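Local coordinates for DUF3829 domain-containing protein (Bacteroides thetaiotaomicron, PDB 3RH3) that is of unknown function but folds as an all-helical, probably membrane-anchored lipoprotein of the DUF3829-like family, at residues N94-F99 with V130-Y135; E158-Q163 with P210-Y215; S176-Y181 with N234-A239; H185-V190 with K238-G243. All blocks are in the same frame, centred on the assembly; numbering follows the deposited sequence.

Contact 1. Residues N94-F99 with V130-Y135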
loop_
_atom_site.group_PDB
_atom_site.type_symbol
_atom_site.label_atom_id
_atom_site.label_comp_id
_atom_site.label_asym_id
_atom_site.label_seq_id
_atom_site.Cartn_x
_atom_site.Cartn_y
_atom_site.Cartn_z
ATOM N N ASN A 94 -9.717 -14.737 -1.700
ATOM C CA ASN A 94 -9.612 -16.146 -1.317
ATOM C C ASN A 94 -8.783 -16.277 -0.020
ATOM O O ASN A 94 -9.223 -16.918 0.940
ATOM C CB ASN A 94 -8.993 -16.961 -2.479
ATOM C CG ASN A 94 -8.479 -18.353 -2.166
ATOM O OD1 ASN A 94 -7.353 -18.709 -2.538
ATOM N ND2 ASN A 94 -9.295 -19.188 -1.528
ATOM N N VAL A 95 -7.590 -15.651 0.019
ATOM C CA VAL A 95 -6.740 -15.743 1.215
ATOM C C VAL A 95 -7.397 -14.948 2.386
ATOM O O VAL A 95 -7.290 -15.395 3.519
ATOM C CB VAL A 95 -5.239 -15.392 1.007
ATOM C CG1 VAL A 95 -4.604 -16.292 -0.052
ATOM C CG2 VAL A 95 -5.027 -13.925 0.667
ATOM N N ARG A 96 -8.163 -13.872 2.100
ATOM C CA ARG A 96 -8.864 -13.110 3.139
ATOM C C ARG A 96 -9.946 -13.968 3.802
ATOM O O ARG A 96 -10.067 -13.951 5.026
ATOM C CB ARG A 96 -9.482 -11.834 2.571
ATOM C CG ARG A 96 -10.115 -10.961 3.632
ATOM C CD ARG A 96 -10.736 -9.740 3.013
ATOM N NE ARG A 96 -11.277 -8.851 4.034
ATOM C CZ ARG A 96 -12.542 -8.864 4.435
ATOM N NH1 ARG A 96 -13.408 -9.713 3.895
ATOM N NH2 ARG A 96 -12.953 -8.021 5.372
ATOM N N THR A 97 -10.721 -14.714 2.992
ATOM C CA THR A 97 -11.783 -15.599 3.469
ATOM C C THR A 97 -11.173 -16.694 4.341
ATOM O O THR A 97 -11.686 -16.916 5.436
ATOM C CB THR A 97 -12.601 -16.154 2.296
ATOM O OG1 THR A 97 -13.171 -15.053 1.588
ATOM C CG2 THR A 97 -13.709 -17.090 2.747
ATOM N N GLN A 98 -10.075 -17.348 3.877
ATOM C CA GLN A 98 -9.348 -18.381 4.630
ATOM C C GLN A 98 -8.880 -17.838 5.981
ATOM O O GLN A 98 -9.024 -18.520 6.995
ATOM C CB GLN A 98 -8.127 -18.880 3.846
ATOM C CG GLN A 98 -8.413 -19.939 2.795
ATOM C CD GLN A 98 -7.139 -20.365 2.096
ATOM O OE1 GLN A 98 -6.895 -20.027 0.929
ATOM N NE2 GLN A 98 -6.287 -21.105 2.802
ATOM N N PHE A 99 -8.332 -16.605 5.989
ATOM C CA PHE A 99 -7.828 -15.928 7.184
ATOM C C PHE A 99 -8.934 -15.755 8.236
ATOM O O PHE A 99 -8.757 -16.189 9.381
ATOM C CB PHE A 99 -7.216 -14.563 6.820
ATOM C CG PHE A 99 -6.564 -13.834 7.973
ATOM C CD1 PHE A 99 -5.231 -14.064 8.299
ATOM C CD2 PHE A 99 -7.276 -12.898 8.718
ATOM C CE1 PHE A 99 -4.624 -13.385 9.359
ATOM C CE2 PHE A 99 -6.672 -12.221 9.778
ATOM C CZ PHE A 99 -5.350 -12.473 10.097
ATOM N N VAL A 130 0.598 -12.540 5.059
ATOM C CA VAL A 130 1.675 -12.125 4.158
ATOM C C VAL A 130 1.167 -12.223 2.718
ATOM O O VAL A 130 1.331 -11.277 1.947
ATOM C CB VAL A 130 2.977 -12.935 4.405
ATOM C CG1 VAL A 130 4.047 -12.595 3.371
ATOM C CG2 VAL A 130 3.506 -12.665 5.809
ATOM N N GLU A 131 0.494 -13.340 2.386
ATOM C CA GLU A 131 -0.125 -13.572 1.067
ATOM C C GLU A 131 -1.101 -12.436 0.728
ATOM O O GLU A 131 -1.005 -11.861 -0.358
ATOM C CB GLU A 131 -0.842 -14.927 1.027
ATOM C CG GLU A 131 0.103 -16.114 0.985
ATOM C CD GLU A 131 -0.536 -17.425 0.571
ATOM O OE1 GLU A 131 -1.020 -17.516 -0.582
ATOM O OE2 GLU A 131 -0.514 -18.377 1.382
ATOM N N LEU A 132 -1.956 -12.048 1.695
ATOM C CA LEU A 132 -2.921 -10.952 1.527
ATOM C C LEU A 132 -2.206 -9.620 1.228
ATOM O O LEU A 132 -2.646 -8.853 0.362
ATOM C CB LEU A 132 -3.791 -10.836 2.784
ATOM C CG LEU A 132 -4.995 -9.901 2.718
ATOM C CD1 LEU A 132 -6.083 -10.463 1.827
ATOM C CD2 LEU A 132 -5.623 -9.788 4.055
ATOM N N SER A 133 -1.100 -9.370 1.941
ATOM C CA SER A 133 -0.279 -8.187 1.790
ATOM C C SER A 133 0.405 -8.164 0.415
ATOM O O SER A 133 0.447 -7.112 -0.216
ATOM C CB SER A 133 0.743 -8.117 2.920
ATOM O OG SER A 133 1.375 -6.854 2.888
ATOM N N GLU A 134 0.923 -9.324 -0.043
ATOM C CA GLU A 134 1.565 -9.489 -1.342
ATOM C C GLU A 134 0.578 -9.238 -2.480
ATOM O O GLU A 134 0.930 -8.517 -3.411
ATOM C CB GLU A 134 2.214 -10.890 -1.478
ATOM C CG GLU A 134 3.530 -10.981 -0.718
ATOM C CD GLU A 134 4.204 -12.334 -0.540
ATOM O OE1 GLU A 134 3.512 -13.379 -0.603
ATOM O OE2 GLU A 134 5.429 -12.337 -0.271
ATOM N N TYR A 135 -0.649 -9.792 -2.409
ATOM C CA TYR A 135 -1.678 -9.589 -3.434
ATOM C C TYR A 135 -2.001 -8.097 -3.599
ATOM O O TYR A 135 -2.048 -7.597 -4.734
ATOM C CB TYR A 135 -2.943 -10.389 -3.130
ATOM C CG TYR A 135 -2.828 -11.845 -3.515
ATOM C CD1 TYR A 135 -2.482 -12.220 -4.811
ATOM C CD2 TYR A 135 -3.132 -12.851 -2.604
ATOM C CE1 TYR A 135 -2.395 -13.562 -5.178
ATOM C CE2 TYR A 135 -3.062 -14.195 -2.962
ATOM C CZ TYR A 135 -2.681 -14.549 -4.246
ATOM O OH TYR A 135 -2.620 -15.885 -4.580
HETATM O O HOH W 1 -4.944 -17.575 -3.271
#

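Contact 2. Residues E158-Q163 with P210-Y215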
loop_
_atom_site.group_PDB
_atom_site.type_symbol
_atom_site.label_atom_id
_atom_site.label_comp_id
_atom_site.label_asym_id
_atom_site.label_seq_id
_atom_site.Cartn_x
_atom_site.Cartn_y
_atom_site.Cartn_z
ATOM N N GLU A 158 -0.324 21.285 -17.235
ATOM C CA GLU A 158 -0.210 21.783 -15.875
ATOM C C GLU A 158 1.211 22.336 -15.652
ATOM O O GLU A 158 2.172 21.588 -15.832
ATOM C CB GLU A 158 -0.578 20.662 -14.877
ATOM C CG GLU A 158 -0.731 21.032 -13.407
ATOM C CD GLU A 158 -1.315 22.366 -12.979
ATOM O OE1 GLU A 158 -2.463 22.682 -13.367
ATOM O OE2 GLU A 158 -0.599 23.108 -12.269
ATOM N N PRO A 159 1.381 23.639 -15.284
ATOM C CA PRO A 159 2.750 24.177 -15.069
ATOM C C PRO A 159 3.564 23.425 -14.005
ATOM O O PRO A 159 4.784 23.398 -14.106
ATOM C CB PRO A 159 2.496 25.620 -14.620
ATOM C CG PRO A 159 1.143 25.943 -15.140
ATOM C CD PRO A 159 0.358 24.686 -15.072
ATOM N N LEU A 160 2.907 22.804 -13.011
ATOM C CA LEU A 160 3.596 22.072 -11.942
ATOM C C LEU A 160 3.467 20.556 -12.081
ATOM O O LEU A 160 3.553 19.821 -11.075
ATOM C CB LEU A 160 3.076 22.513 -10.567
ATOM C CG LEU A 160 3.036 24.003 -10.318
ATOM C CD1 LEU A 160 2.160 24.309 -9.151
ATOM C CD2 LEU A 160 4.435 24.571 -10.116
ATOM N N LYS A 161 3.327 20.078 -13.326
ATOM C CA LYS A 161 3.223 18.657 -13.664
ATOM C C LYS A 161 4.320 17.837 -12.962
ATOM O O LYS A 161 3.984 16.894 -12.240
ATOM C CB LYS A 161 3.305 18.474 -15.193
ATOM C CG LYS A 161 3.130 17.047 -15.710
ATOM C CD LYS A 161 3.534 16.960 -17.170
ATOM C CE LYS A 161 3.496 15.553 -17.692
ATOM N NZ LYS A 161 4.819 15.138 -18.232
ATOM N N ASP A 162 5.614 18.226 -13.127
ATOM C CA ASP A 162 6.770 17.505 -12.575
ATOM C C ASP A 162 6.670 17.353 -11.056
ATOM O O ASP A 162 6.908 16.254 -10.548
ATOM C CB ASP A 162 8.090 18.196 -12.943
ATOM C CG ASP A 162 8.441 18.258 -14.424
ATOM O OD1 ASP A 162 7.740 17.601 -15.235
ATOM O OD2 ASP A 162 9.432 18.950 -14.770
ATOM N N GLN A 163 6.300 18.463 -10.355
ATOM C CA GLN A 163 6.141 18.508 -8.908
ATOM C C GLN A 163 5.020 17.531 -8.469
ATOM O O GLN A 163 5.252 16.714 -7.586
ATOM C CB GLN A 163 5.847 19.957 -8.449
ATOM C CG GLN A 163 7.057 20.916 -8.545
ATOM C CD GLN A 163 7.309 21.574 -9.900
ATOM O OE1 GLN A 163 6.865 21.111 -10.969
ATOM N NE2 GLN A 163 8.122 22.626 -9.893
ATOM N N PRO A 210 13.045 22.022 -11.436
ATOM C CA PRO A 210 13.172 23.488 -11.463
ATOM C C PRO A 210 11.884 24.170 -11.001
ATOM O O PRO A 210 10.783 23.725 -11.346
ATOM C CB PRO A 210 13.488 23.796 -12.933
ATOM C CG PRO A 210 12.915 22.646 -13.695
ATOM C CD PRO A 210 13.035 21.447 -12.800
ATOM N N ALA A 211 12.035 25.229 -10.195
ATOM C CA ALA A 211 10.934 26.036 -9.684
ATOM C C ALA A 211 10.223 26.756 -10.838
ATOM O O ALA A 211 10.851 27.079 -11.852
ATOM C CB ALA A 211 11.462 27.046 -8.674
ATOM N N VAL A 212 8.912 26.974 -10.695
ATOM C CA VAL A 212 8.096 27.666 -11.694
ATOM C C VAL A 212 7.672 29.003 -11.096
ATOM O O VAL A 212 7.190 29.040 -9.963
ATOM C CB VAL A 212 6.883 26.821 -12.171
ATOM C CG1 VAL A 212 6.220 27.451 -13.393
ATOM C CG2 VAL A 212 7.293 25.383 -12.482
ATOM N N THR A 213 7.864 30.100 -11.848
ATOM C CA THR A 213 7.526 31.451 -11.415
ATOM C C THR A 213 5.998 31.592 -11.288
ATOM O O THR A 213 5.258 31.136 -12.158
ATOM C CB THR A 213 8.148 32.456 -12.399
ATOM O OG1 THR A 213 9.552 32.215 -12.447
ATOM C CG2 THR A 213 7.914 33.907 -11.998
ATOM N N GLY A 214 5.563 32.210 -10.189
ATOM C CA GLY A 214 4.156 32.457 -9.885
ATOM C C GLY A 214 3.450 31.341 -9.137
ATOM O O GLY A 214 2.216 31.300 -9.118
ATOM N N TYR A 215 4.219 30.407 -8.545
ATOM C CA TYR A 215 3.675 29.249 -7.815
ATOM C C TYR A 215 4.453 29.026 -6.504
ATOM O O TYR A 215 4.697 27.883 -6.123
ATOM C CB TYR A 215 3.687 27.972 -8.710
ATOM C CG TYR A 215 2.869 28.124 -9.971
ATOM C CD1 TYR A 215 1.495 27.905 -9.965
ATOM C CD2 TYR A 215 3.454 28.562 -11.160
ATOM C CE1 TYR A 215 0.720 28.130 -11.104
ATOM C CE2 TYR A 215 2.692 28.772 -12.310
ATOM C CZ TYR A 215 1.325 28.560 -12.277
ATOM O OH TYR A 215 0.580 28.767 -13.415
#

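Contact 3. Residues S176-Y181 with N234-A239. With EDO (1,2-ethanediol), chain E.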
loop_
_atom_site.group_PDB
_atom_site.type_symbol
_atom_site.label_atom_id
_atom_site.label_comp_id
_atom_site.label_asym_id
_atom_site.label_seq_id
_atom_site.Cartn_x
_atom_site.Cartn_y
_atom_site.Cartn_z
ATOM N N SER A 176 4.046 1.471 -0.450
ATOM C CA SER A 176 4.680 0.145 -0.643
ATOM C C SER A 176 5.589 -0.212 0.561
ATOM O O SER A 176 5.537 -1.343 1.063
ATOM C CB SER A 176 5.505 0.103 -1.929
ATOM O OG SER A 176 4.666 0.222 -3.064
ATOM N N ILE A 177 6.374 0.769 1.047
ATOM C CA ILE A 177 7.267 0.540 2.205
ATOM C C ILE A 177 6.434 0.184 3.455
ATOM O O ILE A 177 6.800 -0.750 4.197
ATOM C CB ILE A 177 8.212 1.744 2.466
ATOM C CG1 ILE A 177 9.139 1.966 1.256
ATOM C CG2 ILE A 177 9.051 1.519 3.729
ATOM C CD1 ILE A 177 9.761 3.332 1.161
HETATM N N MSE A 178 5.311 0.926 3.679
HETATM C CA MSE A 178 4.447 0.690 4.838
HETATM C C MSE A 178 3.812 -0.685 4.738
HETATM O O MSE A 178 3.755 -1.399 5.738
HETATM C CB MSE A 178 3.395 1.797 4.976
HETATM C CG MSE A 178 4.008 3.087 5.568
HETATM SE SE MSE A 178 4.470 2.825 7.447
HETATM C CE MSE A 178 2.754 3.220 8.153
ATOM N N ASN A 179 3.404 -1.079 3.531
ATOM C CA ASN A 179 2.839 -2.405 3.282
ATOM C C ASN A 179 3.850 -3.511 3.615
ATOM O O ASN A 179 3.482 -4.496 4.258
ATOM C CB ASN A 179 2.366 -2.543 1.833
ATOM C CG ASN A 179 1.608 -3.820 1.570
ATOM O OD1 ASN A 179 0.753 -4.244 2.344
ATOM N ND2 ASN A 179 1.953 -4.502 0.514
ATOM N N LEU A 180 5.111 -3.328 3.215
ATOM C CA LEU A 180 6.179 -4.286 3.498
ATOM C C LEU A 180 6.502 -4.334 4.980
ATOM O O LEU A 180 6.762 -5.412 5.523
ATOM C CB LEU A 180 7.444 -3.962 2.688
ATOM C CG LEU A 180 7.306 -4.215 1.169
ATOM C CD1 LEU A 180 8.361 -3.437 0.376
ATOM C CD2 LEU A 180 7.296 -5.713 0.847
ATOM N N TYR A 181 6.464 -3.164 5.648
ATOM C CA TYR A 181 6.717 -3.095 7.068
ATOM C C TYR A 181 5.564 -3.732 7.873
ATOM O O TYR A 181 5.841 -4.469 8.825
ATOM C CB TYR A 181 6.946 -1.647 7.510
ATOM C CG TYR A 181 7.191 -1.557 8.996
ATOM C CD1 TYR A 181 8.437 -1.880 9.538
ATOM C CD2 TYR A 181 6.155 -1.250 9.876
ATOM C CE1 TYR A 181 8.627 -1.953 10.911
ATOM C CE2 TYR A 181 6.352 -1.259 11.253
ATOM C CZ TYR A 181 7.600 -1.583 11.766
ATOM O OH TYR A 181 7.770 -1.650 13.126
ATOM N N ASN A 234 13.614 8.589 8.007
ATOM C CA ASN A 234 14.354 8.492 9.255
ATOM C C ASN A 234 13.614 7.579 10.232
ATOM O O ASN A 234 14.240 6.732 10.881
ATOM C CB ASN A 234 14.574 9.889 9.872
ATOM C CG ASN A 234 15.544 10.746 9.083
ATOM O OD1 ASN A 234 16.435 10.260 8.387
ATOM N ND2 ASN A 234 15.404 12.047 9.187
ATOM N N ASP A 235 12.283 7.742 10.307
ATOM C CA ASP A 235 11.425 6.949 11.185
ATOM C C ASP A 235 11.393 5.485 10.711
ATOM O O ASP A 235 11.500 4.583 11.536
ATOM C CB ASP A 235 10.003 7.541 11.233
ATOM C CG ASP A 235 9.870 8.921 11.869
ATOM O OD1 ASP A 235 10.921 9.523 12.245
ATOM O OD2 ASP A 235 8.718 9.392 12.027
HETATM N N MSE A 236 11.297 5.250 9.395
HETATM C CA MSE A 236 11.243 3.894 8.841
HETATM C C MSE A 236 12.613 3.221 8.993
HETATM O O MSE A 236 12.636 2.056 9.371
HETATM C CB MSE A 236 10.725 3.864 7.388
HETATM C CG MSE A 236 10.626 2.452 6.796
HETATM SE SE MSE A 236 9.640 1.154 7.939
HETATM C CE MSE A 236 7.772 1.724 7.478
ATOM N N GLN A 237 13.750 3.940 8.794
ATOM C CA GLN A 237 15.072 3.306 8.982
ATOM C C GLN A 237 15.203 2.731 10.383
ATOM O O GLN A 237 15.695 1.616 10.541
ATOM C CB GLN A 237 16.205 4.300 8.769
ATOM C CG GLN A 237 16.792 4.318 7.393
ATOM C CD GLN A 237 18.216 4.815 7.438
ATOM O OE1 GLN A 237 19.164 4.043 7.348
ATOM N NE2 GLN A 237 18.399 6.115 7.582
ATOM N N LYS A 238 14.750 3.514 11.394
ATOM C CA LYS A 238 14.776 3.169 12.809
ATOM C C LYS A 238 13.845 2.001 13.084
ATOM O O LYS A 238 14.228 1.087 13.804
ATOM C CB LYS A 238 14.388 4.392 13.682
ATOM C CG LYS A 238 14.445 4.131 15.203
ATOM C CD LYS A 238 13.493 5.028 15.991
ATOM C CE LYS A 238 12.913 4.327 17.200
ATOM N NZ LYS A 238 11.506 4.754 17.484
ATOM N N ALA A 239 12.613 2.056 12.566
ATOM C CA ALA A 239 11.633 0.986 12.766
ATOM C C ALA A 239 12.144 -0.339 12.170
ATOM O O ALA A 239 12.103 -1.377 12.820
ATOM C CB ALA A 239 10.297 1.369 12.127
HETATM C C1 EDO E . -2.521 -7.367 5.606
HETATM O O1 EDO E . -2.041 -8.720 5.605
HETATM C C2 EDO E . -2.525 -6.748 4.210
HETATM O O2 EDO E . -1.539 -5.703 4.149
HETATM O O HOH W 2 10.079 -2.336 14.228
#

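Contact 4. Residues H185-V190 with K238-G243. With EDO (1,2-ethanediol), chain D.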
loop_
_atom_site.group_PDB
_atom_site.type_symbol
_atom_site.label_atom_id
_atom_site.label_comp_id
_atom_site.label_asym_id
_atom_site.label_seq_id
_atom_site.Cartn_x
_atom_site.Cartn_y
_atom_site.Cartn_z
ATOM N N HIS A 185 4.982 -10.442 12.208
ATOM C CA HIS A 185 5.682 -11.732 12.243
ATOM C C HIS A 185 6.515 -11.985 10.967
ATOM O O HIS A 185 7.095 -13.066 10.832
ATOM C CB HIS A 185 4.706 -12.885 12.473
ATOM C CG HIS A 185 5.297 -14.049 13.196
ATOM N ND1 HIS A 185 5.522 -14.012 14.557
ATOM C CD2 HIS A 185 5.636 -15.273 12.726
ATOM C CE1 HIS A 185 6.004 -15.206 14.872
ATOM N NE2 HIS A 185 6.085 -16.001 13.802
ATOM N N ALA A 186 6.626 -10.987 10.056
ATOM C CA ALA A 186 7.334 -11.196 8.792
ATOM C C ALA A 186 7.748 -9.887 8.107
ATOM O O ALA A 186 7.715 -9.801 6.886
ATOM C CB ALA A 186 6.449 -12.007 7.847
HETATM N N MSE A 187 8.174 -8.891 8.874
HETATM C CA MSE A 187 8.657 -7.607 8.332
HETATM C C MSE A 187 9.757 -7.880 7.274
HETATM O O MSE A 187 10.740 -8.554 7.552
HETATM C CB MSE A 187 9.194 -6.744 9.472
HETATM C CG MSE A 187 9.460 -5.321 9.036
HETATM SE SE MSE A 187 10.842 -4.564 10.080
HETATM C CE MSE A 187 12.336 -5.636 9.365
ATOM N N ASP A 188 9.523 -7.453 6.058
ATOM C CA ASP A 188 10.403 -7.756 4.933
ATOM C C ASP A 188 11.460 -6.681 4.750
ATOM O O ASP A 188 11.278 -5.772 3.936
ATOM C CB ASP A 188 9.542 -7.925 3.657
ATOM C CG ASP A 188 10.202 -8.701 2.533
ATOM O OD1 ASP A 188 11.461 -8.805 2.529
ATOM O OD2 ASP A 188 9.471 -9.170 1.634
ATOM N N GLY A 189 12.569 -6.839 5.490
ATOM C CA GLY A 189 13.698 -5.922 5.530
ATOM C C GLY A 189 14.343 -5.588 4.202
ATOM O O GLY A 189 14.476 -4.417 3.845
ATOM N N VAL A 190 14.738 -6.623 3.470
ATOM C CA VAL A 190 15.424 -6.538 2.196
ATOM C C VAL A 190 14.551 -5.783 1.174
ATOM O O VAL A 190 15.059 -4.884 0.493
ATOM C CB VAL A 190 15.870 -7.966 1.725
ATOM C CG1 VAL A 190 14.678 -8.883 1.393
ATOM C CG2 VAL A 190 16.862 -7.902 0.567
ATOM N N LYS A 238 14.750 3.514 11.394
ATOM C CA LYS A 238 14.776 3.169 12.809
ATOM C C LYS A 238 13.845 2.001 13.084
ATOM O O LYS A 238 14.228 1.087 13.804
ATOM C CB LYS A 238 14.388 4.392 13.682
ATOM C CG LYS A 238 14.445 4.131 15.203
ATOM C CD LYS A 238 13.493 5.028 15.991
ATOM C CE LYS A 238 12.913 4.327 17.200
ATOM N NZ LYS A 238 11.506 4.754 17.484
ATOM N N ALA A 239 12.613 2.056 12.566
ATOM C CA ALA A 239 11.633 0.986 12.766
ATOM C C ALA A 239 12.144 -0.339 12.170
ATOM O O ALA A 239 12.103 -1.377 12.820
ATOM C CB ALA A 239 10.297 1.369 12.127
ATOM N N ARG A 240 12.644 -0.277 10.946
ATOM C CA ARG A 240 13.143 -1.415 10.182
ATOM C C ARG A 240 14.434 -2.043 10.828
ATOM O O ARG A 240 14.649 -3.267 10.735
ATOM C CB ARG A 240 13.382 -0.959 8.710
ATOM C CG ARG A 240 14.715 -1.393 8.051
ATOM C CD ARG A 240 14.468 -2.684 7.391
ATOM N NE ARG A 240 15.617 -3.307 6.743
ATOM C CZ ARG A 240 16.258 -4.365 7.218
ATOM N NH1 ARG A 240 16.016 -4.801 8.453
ATOM N NH2 ARG A 240 17.153 -4.995 6.466
ATOM N N SER A 241 15.267 -1.212 11.476
ATOM C CA SER A 241 16.501 -1.678 12.120
ATOM C C SER A 241 16.253 -2.657 13.269
ATOM O O SER A 241 17.170 -3.367 13.666
ATOM C CB SER A 241 17.294 -0.488 12.644
ATOM O OG SER A 241 18.053 0.027 11.562
ATOM N N LYS A 242 15.015 -2.702 13.798
ATOM C CA LYS A 242 14.671 -3.568 14.931
ATOM C C LYS A 242 14.534 -5.016 14.478
ATOM O O LYS A 242 14.486 -5.913 15.315
ATOM C CB LYS A 242 13.394 -3.075 15.628
ATOM C CG LYS A 242 13.416 -1.573 15.942
ATOM C CD LYS A 242 13.629 -1.274 17.404
ATOM C CE LYS A 242 13.070 0.083 17.791
ATOM N NZ LYS A 242 11.577 0.088 17.821
ATOM N N GLY A 243 14.447 -5.209 13.156
ATOM C CA GLY A 243 14.353 -6.508 12.502
ATOM C C GLY A 243 13.006 -7.184 12.638
ATOM O O GLY A 243 12.852 -8.332 12.220
HETATM C C1 EDO D . 4.863 -9.889 16.420
HETATM O O1 EDO D . 4.380 -11.042 15.709
HETATM C C2 EDO D . 5.081 -8.690 15.493
HETATM O O2 EDO D . 6.165 -8.826 14.538
#

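Contact 1. Residues N94-F99 with V130-Y135
Val95 turns CG1 anti to its carbonyl carbon and CG2 into the space between the backbone N and the carbonyl carbon (chi1 -58°), and both methyls thereby meet helix 130-135. The two segments belong to an antiparallel helical hairpin of the N-terminal DUF6845 region: their axes run at 155° to each other and approach to 9.2 Å, with the CA atoms of Val95 and Leu132 only 6.1 Å apart. CG2 of Val95 rests on the opposite backbone, 3.7 Å from CA of Leu132. Leu132 has CG anti to its backbone N (chi1 -171°), which carries CD1 back across the interface to CB of Arg96 at 3.7 Å and to CG2 of Val95. The guanidinium of Arg96 leads away from this interface, and its NE is hydrogen-bonded to the carbonyl O of Val32. On the other flank, CG1 of Val95 comes in at the edge of the Tyr135 ring, 3.9 Å from CE2, while Glu131 crosses the valine nearly at right angles. With an alanine at Val95 both branches are gone, which would probably leave the Tyr135 edge and the backbone of Leu132 without their methyl partners and open a gap between the helices. Asn94 has two modelled conformers, so a water link beside the contact is doubtful: 2.8 Å to OD1 of Asn94, 3.2 Å to OH of Tyr135.

Contact 2. Residues E158-Q163 with P210-Y215
Pro159 and Leu160, in a type I turn from Glu158 to Lys161, face the loop of Val212 and Tyr215, whose type II turn spans Val212 to Tyr215; the CA atoms of Leu160 and Val212 lie 7.2 Å apart. Two helix starts meet here at one end of the C-terminal helical bundle, since Leu160 is the N-cap residue of helix 161-181 and Tyr215 that of helix 216-240. The phenol of Tyr215 spans the two central residues of the first turn. Near its hydroxyl end, CG of Pro159 approaches OH of Tyr215 to 3.4 Å, the two side chains crossing at about a right angle. Nearer the ring's root, CD1 of Leu160 lies obliquely against CD1 of Tyr215 at 3.7 Å. The other leucine branch, CD2, sits between CB of Tyr215 and CG2 of Val212, both 3.8 Å away. That same valine methyl also touches the carbonyl O of Pro159. Gln163, in the first turn of its helix, packs beside Phe222 of helix 216-240. Bending at chi2 (84°) swings its amide toward the loop, where in one of two modelled conformers NE2 of Gln163 makes a weak, doubtful hydrogen bond of 3.2 Å to O of Pro210, bent to 124° at the hydrogen.

Contact 3. Residues S176-Y181 with N234-A239
Met236, a selenomethionine, reaches from helix 234-239 into a tight pocket formed by Ile177, Met178 and Tyr181 of helix 176-181. The helices run nearly parallel, at 20°, with axes 11.9 Å apart, so this long side chain spans the distance between them within the C-terminal helical bundle. Its CG lies anti to the backbone N (chi1 -179°), and bends at chi2 and chi3 fold the end of the chain around. CG packs against CG2 of Ile177 at 3.6 Å, the two side chains sliding past each other in opposite directions. The terminal CE of Met236 touches both CB of Tyr181 and SE of Met178, at 3.5 Å from each. Behind it, SE of Met236 makes a Met-aromatic contact with Tyr181, 4.3 Å from the ring centroid and 40° off the normal. Phe232 also touches Ile177 and Met178, extending this apolar core.

Toward the phenol end the contact loosens: CB of Ala239 is 3.9 Å from CE1 of Tyr181, and a water fills in as the polar link. It lies in the ring plane at the edge, accepting from OH of Tyr181 at 2.6 Å and donating to O of Ala239 at 2.6 Å. The same hydroxyl is hydrogen-bonded to N of Ser246. Across the direct interface no hydrogen bond forms, so cohesion there rests on dispersion and on the Met-aromatic contact, in which selenium stands where the natural methionine has sulfur, while the buried phenol oxygen has its polar needs met by the water and the backbone.

Contact 4. Residues H185-V190 with K238-G243
Arg240 lays one face of its guanidinium over Gly189, whose CA stands 3.4 Å above the centre of the plane; CE of Met187 and N of Val190 approach the group obliquely. The second flat group, the imidazole of His185, is stacked with the ring of Tyr126 and has O1 of an ethanediol at its edge. This is a surface contact of the C-terminal helical bundle, where the start of helix 189-207, with Asp188 at its N-cap position, meets the end of helix 216-240. Glycine suits the meeting point, for a CB on Gly189 would collide with CZ of Arg240. The arginine takes an unusual path, with chi1 at 134° and chi2 at 91°, to turn back along the glycine backbone. Its NE lies 3.3 Å from O of Gly189, but the angle is too poor for a hydrogen bond; the charge is instead paired with Asp193, which forms a salt bridge with NH2. A leucine in place of Arg240 would probably leave Asp193 without its countercharge and Gly189 without the flat surface over it.

Met187, a selenomethionine, closes the other half of the contact. Bent at chi3 (70°), it brings CE to 3.6 Å from O of Arg240 and 3.7 Å from C of Gly243. The chain turns there in a type I turn from Arg240 to Gly243, where Gly243 takes positive phi and its N is hydrogen-bonded to O of Arg240 at 3.1 Å.

Overall arrangement
From the N terminus, contact 1 comes first, closing the hairpin of helices 79-111 and 115-154 before any other contact opens. Helix 161-181 then starts in contact 2 and ends in contact 3. Contact 2 joins its start to the loop before helix 216-240 and crosses both contacts 3 and 4, whose second segments follow that loop. Contacts 3 and 4 end on the same part of helix 216-240, sharing Lys238 and Ala239, and touch where Tyr181 meets Met187. Contact 2 lies at the far end, about 30 Å between centres from contact 3. Ser133 and Val130 of contact 1 reach Asn179 and Ala186, joining the N-terminal hairpin to the C-terminal bundle.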